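PDB 3GRH: putative acyl-CoA thioester hydrolase YbhC from Escherichia coli K-12, which is a putative thioesterase of the outer membrane that belongs to the pectinesterase family yet neither binds pectin nor shows pectinesterase activity. Local coordinates for residues His52-Leu57 against Gln265-Val270; Val112-Tyr117 against Tyr133-Lys138; Gln118-Val123 against Arg164-Pro169; Ala310-Ser315 against Ala346-Gln351. All blocks are in the same frame, centred on the assembly; numbering follows the deposited sequence.

Interaction 1. Residues His52-Leu57 against Gln265-Val270; sequences HYFASL and QPRTLV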
# COMPACT_ATOMS: atom_id res chain seq x y z
N HIS A 52 -15.18 9.44 -3.51
CA HIS A 52 -14.36 10.42 -4.19
C HIS A 52 -13.03 9.91 -4.57
O HIS A 52 -12.50 10.15 -5.69
CB HIS A 52 -14.26 11.70 -3.29
CG HIS A 52 -15.49 12.54 -3.32
ND1 HIS A 52 -16.57 12.28 -2.51
CD2 HIS A 52 -15.79 13.67 -4.01
CE1 HIS A 52 -17.52 13.17 -2.74
NE2 HIS A 52 -17.07 14.03 -3.64
N TYR A 53 -12.45 9.10 -3.69
CA TYR A 53 -11.13 8.48 -4.04
C TYR A 53 -11.22 7.52 -5.18
O TYR A 53 -10.27 7.33 -5.92
CB TYR A 53 -10.46 7.77 -2.83
CG TYR A 53 -9.75 8.67 -1.86
CD1 TYR A 53 -10.44 9.48 -1.00
CD2 TYR A 53 -8.38 8.71 -1.80
CE1 TYR A 53 -9.83 10.36 -0.18
CE2 TYR A 53 -7.76 9.55 -0.94
CZ TYR A 53 -8.48 10.40 -0.12
OH TYR A 53 -7.82 11.30 0.71
N PHE A 54 -12.43 6.94 -5.35
CA PHE A 54 -12.64 5.91 -6.35
C PHE A 54 -13.39 6.41 -7.58
O PHE A 54 -13.80 5.64 -8.42
CB PHE A 54 -13.35 4.71 -5.75
CG PHE A 54 -12.52 3.89 -4.82
CD1 PHE A 54 -11.17 3.94 -4.81
CD2 PHE A 54 -13.15 2.97 -4.03
CE1 PHE A 54 -10.41 3.11 -3.94
CE2 PHE A 54 -12.43 2.19 -3.19
CZ PHE A 54 -11.04 2.27 -3.18
N ALA A 55 -13.50 7.72 -7.73
CA ALA A 55 -14.21 8.31 -8.84
C ALA A 55 -13.66 7.88 -10.17
O ALA A 55 -12.45 7.62 -10.30
CB ALA A 55 -14.14 9.79 -8.71
N SER A 56 -14.54 7.73 -11.17
CA SER A 56 -14.09 7.42 -12.56
C SER A 56 -13.49 8.66 -13.24
O SER A 56 -13.58 9.77 -12.70
CB SER A 56 -15.24 6.89 -13.41
OG SER A 56 -16.17 7.91 -13.67
N LEU A 57 -12.88 8.52 -14.41
CA LEU A 57 -12.52 9.78 -15.14
C LEU A 57 -13.43 10.12 -16.31
O LEU A 57 -13.63 11.30 -16.60
CB LEU A 57 -11.04 9.88 -15.56
CG LEU A 57 -10.57 11.30 -15.96
CD1 LEU A 57 -11.41 12.43 -15.35
CD2 LEU A 57 -9.09 11.51 -15.57
N GLN A 265 -4.38 6.71 -12.87
CA GLN A 265 -4.75 6.79 -11.48
C GLN A 265 -5.38 5.44 -10.99
O GLN A 265 -6.60 5.32 -10.94
CB GLN A 265 -5.79 7.89 -11.34
CG GLN A 265 -6.46 8.16 -10.04
CD GLN A 265 -5.60 8.75 -8.94
OE1 GLN A 265 -4.35 8.60 -8.93
NE2 GLN A 265 -6.28 9.35 -7.95
N PRO A 266 -4.58 4.44 -10.71
CA PRO A 266 -5.11 3.16 -10.23
C PRO A 266 -5.72 3.26 -8.89
O PRO A 266 -5.22 4.00 -8.06
CB PRO A 266 -3.91 2.28 -10.12
CG PRO A 266 -2.77 3.33 -10.02
CD PRO A 266 -3.13 4.40 -10.85
N ARG A 267 -6.85 2.55 -8.70
CA ARG A 267 -7.58 2.53 -7.45
C ARG A 267 -7.47 1.16 -6.76
O ARG A 267 -7.66 0.12 -7.39
CB ARG A 267 -9.05 2.76 -7.75
CG ARG A 267 -9.28 4.10 -8.36
CD ARG A 267 -10.60 4.24 -9.05
NE ARG A 267 -10.72 3.42 -10.24
CZ ARG A 267 -11.78 3.41 -11.05
NH1 ARG A 267 -12.81 4.16 -10.79
NH2 ARG A 267 -11.77 2.62 -12.12
N THR A 268 -7.18 1.22 -5.48
CA THR A 268 -7.01 0.02 -4.63
C THR A 268 -7.83 0.16 -3.37
O THR A 268 -7.80 1.21 -2.73
CB THR A 268 -5.48 -0.13 -4.29
OG1 THR A 268 -4.72 -0.14 -5.52
CG2 THR A 268 -5.18 -1.38 -3.53
N LEU A 269 -8.46 -0.93 -2.95
CA LEU A 269 -9.18 -0.98 -1.67
C LEU A 269 -8.53 -2.03 -0.80
O LEU A 269 -8.48 -3.21 -1.21
CB LEU A 269 -10.66 -1.38 -1.89
CG LEU A 269 -11.47 -1.53 -0.61
CD1 LEU A 269 -11.51 -0.21 0.10
CD2 LEU A 269 -12.80 -2.06 -0.99
N VAL A 270 -8.07 -1.65 0.38
CA VAL A 270 -7.45 -2.59 1.35
C VAL A 270 -8.36 -2.60 2.58
O VAL A 270 -8.64 -1.54 3.16
CB VAL A 270 -6.06 -2.10 1.77
CG1 VAL A 270 -5.40 -3.06 2.85
CG2 VAL A 270 -5.15 -1.92 0.57
O HOH W 1 -9.09 8.76 -7.87
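Phe54 lies along the strand formed by Arg267, Thr268 and Leu269, and its ring makes the tightly packed half of this contact. The CD1 corner of Phe54 approaches CB of Arg267 at 3.8 Å, obliquely to the ring. At the far end, Phe54 CZ reaches CB of Leu269 at 3.9 Å. Between these two, the carbonyl oxygen of Thr268 sits at the ring edge, near the ring plane, 3.4 Å from Phe54 CZ. Trp64 and Val289 close in on the same ring from outside the two segments.

Toward solvent the packing gives way to polar links. The Arg267 chain bends at chi3 (-67°), which brings its guanidinium alongside the chain just after helix 50-53, its plane nearly perpendicular to the Phe54 ring. Arg267 NH1 donates to Phe54 O over 3.0 Å; the oxygen is close to the guanidinium plane, whereas the nitrogen stands above the carbonyl plane. Asp233 forms a salt bridge with NH2 of the same arginine, so both ends of the group are held. A water also joins the segments, donating to Tyr53 O at 2.7 Å and accepting from Gln265 NE2 at 2.9 Å, while the exposed Ala55 faces away from the strand. The contact lays the chain leaving an N-terminal helix on the outside of a strand in the parallel beta-helix of the pectinesterase family.

Interaction 2. Residues Val112-Tyr117 against Tyr133-Lys138; sequences VMPGEY and YGTGEK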
# COMPACT_ATOMS: atom_id res chain seq x y z
N VAL A 112 -4.53 -21.23 -2.26
CA VAL A 112 -3.21 -21.57 -1.76
C VAL A 112 -3.37 -22.26 -0.37
O VAL A 112 -3.96 -21.71 0.55
CB VAL A 112 -2.29 -20.35 -1.64
CG1 VAL A 112 -0.91 -20.88 -1.25
CG2 VAL A 112 -2.18 -19.54 -2.93
N MET A 113 -2.88 -23.50 -0.28
CA MET A 113 -2.97 -24.29 0.92
C MET A 113 -1.98 -23.78 1.95
O MET A 113 -0.96 -23.21 1.62
CB MET A 113 -2.66 -25.76 0.62
CG MET A 113 -3.72 -26.39 -0.19
SD MET A 113 -3.50 -28.12 -0.41
CE MET A 113 -3.62 -28.76 1.27
N PRO A 114 -2.29 -24.00 3.22
CA PRO A 114 -1.35 -23.61 4.27
C PRO A 114 0.08 -24.10 3.99
O PRO A 114 0.28 -25.24 3.57
CB PRO A 114 -1.96 -24.26 5.51
CG PRO A 114 -3.41 -24.26 5.22
CD PRO A 114 -3.54 -24.55 3.76
N GLY A 115 1.03 -23.21 4.19
CA GLY A 115 2.44 -23.50 3.98
C GLY A 115 3.24 -22.24 3.82
O GLY A 115 2.70 -21.15 3.93
N GLU A 116 4.54 -22.44 3.59
CA GLU A 116 5.48 -21.38 3.37
C GLU A 116 5.90 -21.54 1.93
O GLU A 116 6.30 -22.63 1.47
CB GLU A 116 6.69 -21.56 4.31
CG GLU A 116 6.45 -21.21 5.76
CD GLU A 116 5.54 -22.19 6.50
OE1 GLU A 116 5.68 -23.43 6.28
OE2 GLU A 116 4.70 -21.70 7.31
N TYR A 117 5.85 -20.44 1.21
CA TYR A 117 6.12 -20.41 -0.23
C TYR A 117 7.21 -19.36 -0.46
O TYR A 117 6.96 -18.20 -0.44
CB TYR A 117 4.82 -20.07 -0.98
CG TYR A 117 3.76 -21.13 -0.76
CD1 TYR A 117 3.73 -22.28 -1.51
CD2 TYR A 117 2.80 -20.96 0.18
CE1 TYR A 117 2.77 -23.27 -1.27
CE2 TYR A 117 1.89 -21.96 0.44
CZ TYR A 117 1.90 -23.10 -0.30
OH TYR A 117 0.94 -24.05 -0.03
N TYR A 133 -6.06 -16.63 -2.96
CA TYR A 133 -6.55 -16.68 -1.61
C TYR A 133 -6.01 -17.85 -0.86
O TYR A 133 -5.82 -18.93 -1.44
CB TYR A 133 -8.05 -16.70 -1.61
CG TYR A 133 -8.75 -17.89 -2.20
CD1 TYR A 133 -9.24 -18.93 -1.42
CD2 TYR A 133 -8.99 -17.95 -3.58
CE1 TYR A 133 -9.88 -19.96 -1.99
CE2 TYR A 133 -9.59 -19.01 -4.14
CZ TYR A 133 -10.08 -19.98 -3.34
OH TYR A 133 -10.74 -21.07 -3.86
N GLY A 134 -5.76 -17.60 0.41
CA GLY A 134 -5.35 -18.67 1.31
C GLY A 134 -6.48 -19.44 1.83
O GLY A 134 -7.58 -18.89 2.03
N THR A 135 -6.18 -20.69 2.17
CA THR A 135 -7.23 -21.58 2.74
C THR A 135 -6.95 -22.01 4.17
O THR A 135 -7.64 -22.92 4.72
CB THR A 135 -7.47 -22.75 1.83
OG1 THR A 135 -6.34 -23.60 1.86
CG2 THR A 135 -7.83 -22.31 0.41
N GLY A 136 -6.05 -21.30 4.83
CA GLY A 136 -5.77 -21.53 6.24
C GLY A 136 -6.85 -20.93 7.14
O GLY A 136 -7.69 -20.12 6.66
N GLU A 137 -6.80 -21.26 8.46
CA GLU A 137 -7.74 -20.64 9.46
C GLU A 137 -7.44 -19.18 9.66
O GLU A 137 -8.36 -18.37 9.90
CB GLU A 137 -7.76 -21.37 10.83
CG GLU A 137 -8.30 -20.56 12.28
CD GLU A 137 -9.84 -20.37 12.77
OE1 GLU A 137 -10.73 -21.31 12.72
OE2 GLU A 137 -10.18 -19.25 13.40
N LYS A 138 -6.16 -18.78 9.53
CA LYS A 138 -5.79 -17.39 9.65
C LYS A 138 -4.91 -16.96 8.47
O LYS A 138 -4.25 -17.80 7.86
CB LYS A 138 -4.94 -17.19 10.91
CG LYS A 138 -5.75 -17.37 12.20
CD LYS A 138 -4.94 -17.22 13.45
CE LYS A 138 -5.66 -17.74 14.69
NZ LYS A 138 -5.58 -19.24 14.86
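Val112 and Gly134 form a parallel bridge with their CA atoms 4.7 Å apart, Val112 N donating to Tyr133 O at 2.8 Å and Val112 O receiving Thr135 N at 2.9 Å. The CA-H of Gly134 also points at Val112 O. Beyond the bridge the two chains leave the sheet together, and side chains take over. Thr135 has OG1 wedged between its own backbone N and carbonyl carbon (chi1 69°), which turns the hydroxyl toward the opposite turn. There Thr135 OG1 lies 3.6 Å from Met113 CA and 3.5 Å from Pro114 CD, the proline ring crossing the threonine side chain at about a right angle. One residue further along, Pro114 CG rests 3.8 Å from Gly136 CA.

Strands 108-112 and 130-134 belong to successive coils of the parallel beta-helix, and the contact stacks the turns in which both strands end. In the first of these turns the chain doubles round into strand 115-123 on another wall of the helix, and Tyr117 OH ties it by donating to Met113 O at 2.7 Å, from above the carbonyl plane. From the chain after the next strand, the side-chain amide of Asn207 donates through ND2 to the carbonyl oxygens of both Gly134 and Gly136. Away from the bridge, the Tyr133 ring packs on Tyr109 and Ala111, while Met113 reaches back to Val78, Thr84 and Val87.

Interaction 3. Residues Gln118-Val123 against Arg164-Pro169; sequences QGTVYV and RGKYMP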
# COMPACT_ATOMS: atom_id res chain seq x y z
N GLN A 118 8.43 -19.84 -0.65
CA GLN A 118 9.56 -18.90 -0.84
C GLN A 118 9.67 -18.56 -2.34
O GLN A 118 9.71 -19.41 -3.20
CB GLN A 118 10.89 -19.51 -0.33
CG GLN A 118 12.10 -18.52 -0.47
CD GLN A 118 13.51 -19.11 -0.28
OE1 GLN A 118 13.87 -20.18 -0.85
NE2 GLN A 118 14.34 -18.41 0.46
N GLY A 119 9.72 -17.27 -2.65
CA GLY A 119 9.99 -16.81 -3.99
C GLY A 119 9.05 -15.69 -4.37
O GLY A 119 7.98 -15.50 -3.77
N THR A 120 9.43 -14.97 -5.41
CA THR A 120 8.62 -13.92 -5.93
C THR A 120 7.34 -14.44 -6.54
O THR A 120 7.27 -15.57 -7.04
CB THR A 120 9.41 -13.13 -6.98
OG1 THR A 120 9.92 -14.03 -7.96
CG2 THR A 120 10.53 -12.27 -6.38
N VAL A 121 6.33 -13.54 -6.64
CA VAL A 121 5.09 -13.85 -7.39
C VAL A 121 4.88 -12.57 -8.19
O VAL A 121 4.65 -11.50 -7.63
CB VAL A 121 3.92 -14.07 -6.48
CG1 VAL A 121 2.64 -14.25 -7.29
CG2 VAL A 121 4.13 -15.27 -5.57
N TYR A 122 4.95 -12.69 -9.49
CA TYR A 122 4.70 -11.57 -10.41
C TYR A 122 3.42 -11.88 -11.16
O TYR A 122 3.27 -12.95 -11.79
CB TYR A 122 5.82 -11.47 -11.39
CG TYR A 122 7.14 -10.91 -10.91
CD1 TYR A 122 7.34 -10.52 -9.58
CD2 TYR A 122 8.20 -10.88 -11.77
CE1 TYR A 122 8.56 -10.07 -9.14
CE2 TYR A 122 9.40 -10.45 -11.32
CZ TYR A 122 9.55 -10.01 -10.06
OH TYR A 122 10.81 -9.53 -9.63
N VAL A 123 2.45 -10.96 -11.05
CA VAL A 123 1.13 -11.17 -11.69
C VAL A 123 1.03 -10.13 -12.78
O VAL A 123 0.93 -8.96 -12.50
CB VAL A 123 -0.05 -11.01 -10.72
CG1 VAL A 123 -1.36 -11.48 -11.37
CG2 VAL A 123 0.16 -11.89 -9.47
N ARG A 164 16.48 -21.70 -11.66
CA ARG A 164 15.96 -22.79 -12.46
C ARG A 164 14.94 -22.38 -13.53
O ARG A 164 14.02 -23.13 -13.85
CB ARG A 164 15.39 -23.87 -11.52
CG ARG A 164 16.37 -24.21 -10.35
CD ARG A 164 15.74 -25.06 -9.22
NE ARG A 164 15.50 -24.30 -7.98
CZ ARG A 164 14.42 -23.57 -7.71
NH1 ARG A 164 13.44 -23.46 -8.60
NH2 ARG A 164 14.31 -22.93 -6.55
N GLY A 165 15.13 -21.20 -14.11
CA GLY A 165 14.28 -20.75 -15.22
C GLY A 165 12.85 -20.44 -14.86
O GLY A 165 11.97 -20.59 -15.67
N LYS A 166 12.65 -19.98 -13.63
CA LYS A 166 11.37 -19.49 -13.20
C LYS A 166 10.81 -18.45 -14.16
O LYS A 166 9.62 -18.45 -14.48
CB LYS A 166 11.54 -18.87 -11.82
CG LYS A 166 10.29 -18.46 -11.22
CD LYS A 166 10.49 -18.04 -9.78
CE LYS A 166 9.15 -17.61 -9.14
NZ LYS A 166 9.32 -17.44 -7.62
N TYR A 167 11.67 -17.53 -14.58
CA TYR A 167 11.33 -16.48 -15.53
C TYR A 167 12.22 -16.68 -16.73
O TYR A 167 13.44 -16.76 -16.64
CB TYR A 167 11.54 -15.07 -14.93
CG TYR A 167 10.73 -14.86 -13.70
CD1 TYR A 167 9.36 -14.62 -13.76
CD2 TYR A 167 11.32 -14.87 -12.44
CE1 TYR A 167 8.62 -14.51 -12.65
CE2 TYR A 167 10.60 -14.69 -11.31
CZ TYR A 167 9.23 -14.50 -11.40
OH TYR A 167 8.46 -14.38 -10.28
N MET A 168 11.57 -16.81 -17.88
CA MET A 168 12.21 -16.99 -19.17
C MET A 168 11.36 -16.28 -20.23
O MET A 168 10.17 -16.07 -20.05
CB MET A 168 12.25 -18.46 -19.58
CG MET A 168 12.79 -19.42 -18.58
SD MET A 168 13.06 -21.01 -19.36
CE MET A 168 14.64 -20.73 -20.23
N PRO A 169 11.95 -15.85 -21.33
CA PRO A 169 11.19 -15.27 -22.39
C PRO A 169 10.10 -16.26 -22.77
O PRO A 169 10.29 -17.47 -22.84
CB PRO A 169 12.21 -15.13 -23.51
CG PRO A 169 13.47 -15.08 -22.86
CD PRO A 169 13.38 -15.90 -21.66
O HOH W 2 9.18 -19.96 -6.45
O HOH W 3 11.72 -16.29 -6.83
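Lys166 reaches Thr120 with a fully extended side chain, CG anti to the backbone N (chi1 -174°) and every later torsion trans, which delivers its ammonium to the backbone of the strand. Three acceptors surround NZ. Thr120 O takes a 2.8 Å bond from Lys166 NZ in the carbonyl plane, on a lone pair, and two waters take the others. One of these waters also accepts from Thr120 N at 3.0 Å, so the two donors, which cannot bond each other, share a single water oxygen; the second water passes a weak bond to Gln118 O.

Here the long loop between helices 154-161 and 174-181 folds onto the outside of strand 115-123, an early strand of the parallel beta-helix. Beside the lysine, Thr120 OG1 donates to Tyr167 OH at 2.8 Å, coming in at the ring edge. The phenol oxygen is also hydrogen-bonded to Gln93 OE1, which receives Tyr122 N as well. Tyr167 OH overhangs one face of the Tyr122 ring toward its rim; the ring planes are 26° apart but slid, with centroids separated by 5.0 Å. Trp197 meets Tyr122 edge-to-face, and Tyr177 meets the Tyr167 ring nearly parallel.

Interaction 4. Residues Ala310-Ser315 against Ala346-Gln351; sequences APATLS and ANTNGQ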
# COMPACT_ATOMS: atom_id res chain seq x y z
N ALA A 310 3.76 7.43 3.00
CA ALA A 310 4.64 8.23 2.14
C ALA A 310 4.08 8.30 0.74
O ALA A 310 4.56 7.62 -0.20
CB ALA A 310 6.02 7.57 2.11
N PRO A 311 3.01 9.06 0.59
CA PRO A 311 2.38 9.23 -0.68
C PRO A 311 3.25 10.08 -1.65
O PRO A 311 3.91 11.08 -1.25
CB PRO A 311 1.09 9.94 -0.32
CG PRO A 311 1.32 10.57 0.92
CD PRO A 311 2.37 9.83 1.65
N ALA A 312 3.17 9.69 -2.91
CA ALA A 312 3.85 10.31 -4.03
C ALA A 312 2.83 10.90 -5.03
O ALA A 312 3.07 10.95 -6.25
CB ALA A 312 4.77 9.31 -4.74
N THR A 313 1.68 11.28 -4.56
CA THR A 313 0.59 11.73 -5.34
C THR A 313 1.01 12.96 -6.20
O THR A 313 1.60 13.94 -5.71
CB THR A 313 -0.51 12.18 -4.42
OG1 THR A 313 -0.61 11.28 -3.30
CG2 THR A 313 -1.90 12.31 -5.18
N LEU A 314 0.59 12.97 -7.46
CA LEU A 314 0.91 14.03 -8.35
C LEU A 314 0.16 15.28 -7.89
O LEU A 314 -0.94 15.21 -7.40
CB LEU A 314 0.45 13.70 -9.78
CG LEU A 314 1.32 12.64 -10.39
CD1 LEU A 314 0.62 12.05 -11.63
CD2 LEU A 314 2.67 13.21 -10.71
N SER A 315 0.78 16.45 -8.07
CA SER A 315 0.19 17.67 -7.47
C SER A 315 -1.10 18.10 -8.14
O SER A 315 -1.91 18.79 -7.49
CB SER A 315 1.14 18.86 -7.56
OG SER A 315 2.33 18.68 -6.81
N ALA A 346 9.29 16.85 -9.28
CA ALA A 346 8.85 18.20 -8.92
C ALA A 346 7.34 18.35 -8.86
O ALA A 346 6.79 19.16 -8.07
CB ALA A 346 9.52 19.25 -9.83
N ASN A 347 6.63 17.49 -9.56
CA ASN A 347 5.20 17.67 -9.59
C ASN A 347 4.53 16.72 -8.62
O ASN A 347 3.47 16.25 -8.93
CB ASN A 347 4.63 17.47 -10.99
CG ASN A 347 3.20 18.02 -11.14
OD1 ASN A 347 2.87 19.10 -10.61
ND2 ASN A 347 2.35 17.28 -11.86
N THR A 348 5.13 16.45 -7.48
CA THR A 348 4.53 15.56 -6.47
C THR A 348 4.21 16.40 -5.22
O THR A 348 5.00 17.26 -4.84
CB THR A 348 5.52 14.44 -6.05
OG1 THR A 348 5.70 13.58 -7.20
CG2 THR A 348 5.01 13.65 -4.87
N ASN A 349 3.08 16.09 -4.59
CA ASN A 349 2.72 16.68 -3.28
C ASN A 349 1.83 15.67 -2.59
O ASN A 349 0.63 15.64 -2.79
CB ASN A 349 2.01 18.02 -3.48
CG ASN A 349 1.84 18.74 -2.21
OD1 ASN A 349 2.55 18.46 -1.23
ND2 ASN A 349 1.02 19.79 -2.24
N GLY A 350 2.42 14.70 -1.88
CA GLY A 350 1.64 13.58 -1.47
C GLY A 350 0.40 13.88 -0.66
O GLY A 350 0.41 14.70 0.26
N GLN A 351 -0.67 13.15 -0.91
CA GLN A 351 -1.90 13.39 -0.29
C GLN A 351 -2.38 12.21 0.58
O GLN A 351 -2.35 11.05 0.15
CB GLN A 351 -2.93 13.63 -1.37
CG GLN A 351 -4.18 14.30 -0.83
CD GLN A 351 -5.31 13.48 -0.38
OE1 GLN A 351 -5.39 12.28 -0.61
NE2 GLN A 351 -6.25 14.12 0.30
O HOH W 4 -1.03 19.95 -4.64
O HOH W 5 4.24 20.43 -6.64
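The carboxamide of Asn347 meets Ser315 through one face: Ser315 CB stands above its plane on the OD1 side, 3.5 Å from Asn347 OD1. The Asn349 carboxamide is held at both its oxygen and its nitrogen, OD1 by Arg377 and ND2 by Tyr401 O, while a water links Asn349 ND2 to Ser315 O. The Pro311 ring lies against the backbone of Gln351, with Pro311 CB 3.6 Å from Gln351 O.

Two backbone bonds join the segments. Thr313 O accepts Asn349 N at 2.8 Å, and Asn347 O accepts Ser315 N at 2.8 Å. Both segments are connections between walls of the parallel beta-helix, one leaving strand 307-311 and the other entering strand 351-355. The side chain of Pro311 lies about 7 Å from those of Asp280, the predicted nucleophile, and Arg340, a probable substrate-binding residue.

With OG1 anti to its carbonyl carbon (chi1 -40°), Thr313 turns the hydroxyl to Gln351 N, accepting a 3.0 Å bond at 162°; Thr313 N, in contrast, is buried without a partner. Thr348 CG2 presses on the Ala312 carbonyl carbon at 3.5 Å, and its hydroxyl bonds to Asp345.

Overall arrangement
From the N terminus, residues 52-57 come first, and interaction 1 closes a loop of more than two hundred residues when they meet strand 267-271. Interactions 2 and 3 are nested inside that loop. They cross each other: 112-117 runs directly into 118-123, and 133-138 follows before 164-169, so the single strand 115-123 links a coil-to-coil turn with an outer loop. Interaction 4 opens after interaction 1 has closed and joins two later connections of the beta-helix. It lies on the opposite side of the chain's centre from interaction 2, the two centres being about 36 Å apart. Interactions 1 and 4 touch through the Tyr53 hydroxyl and the Gln351 side-chain amide, tying the N-terminal helix to the later coils.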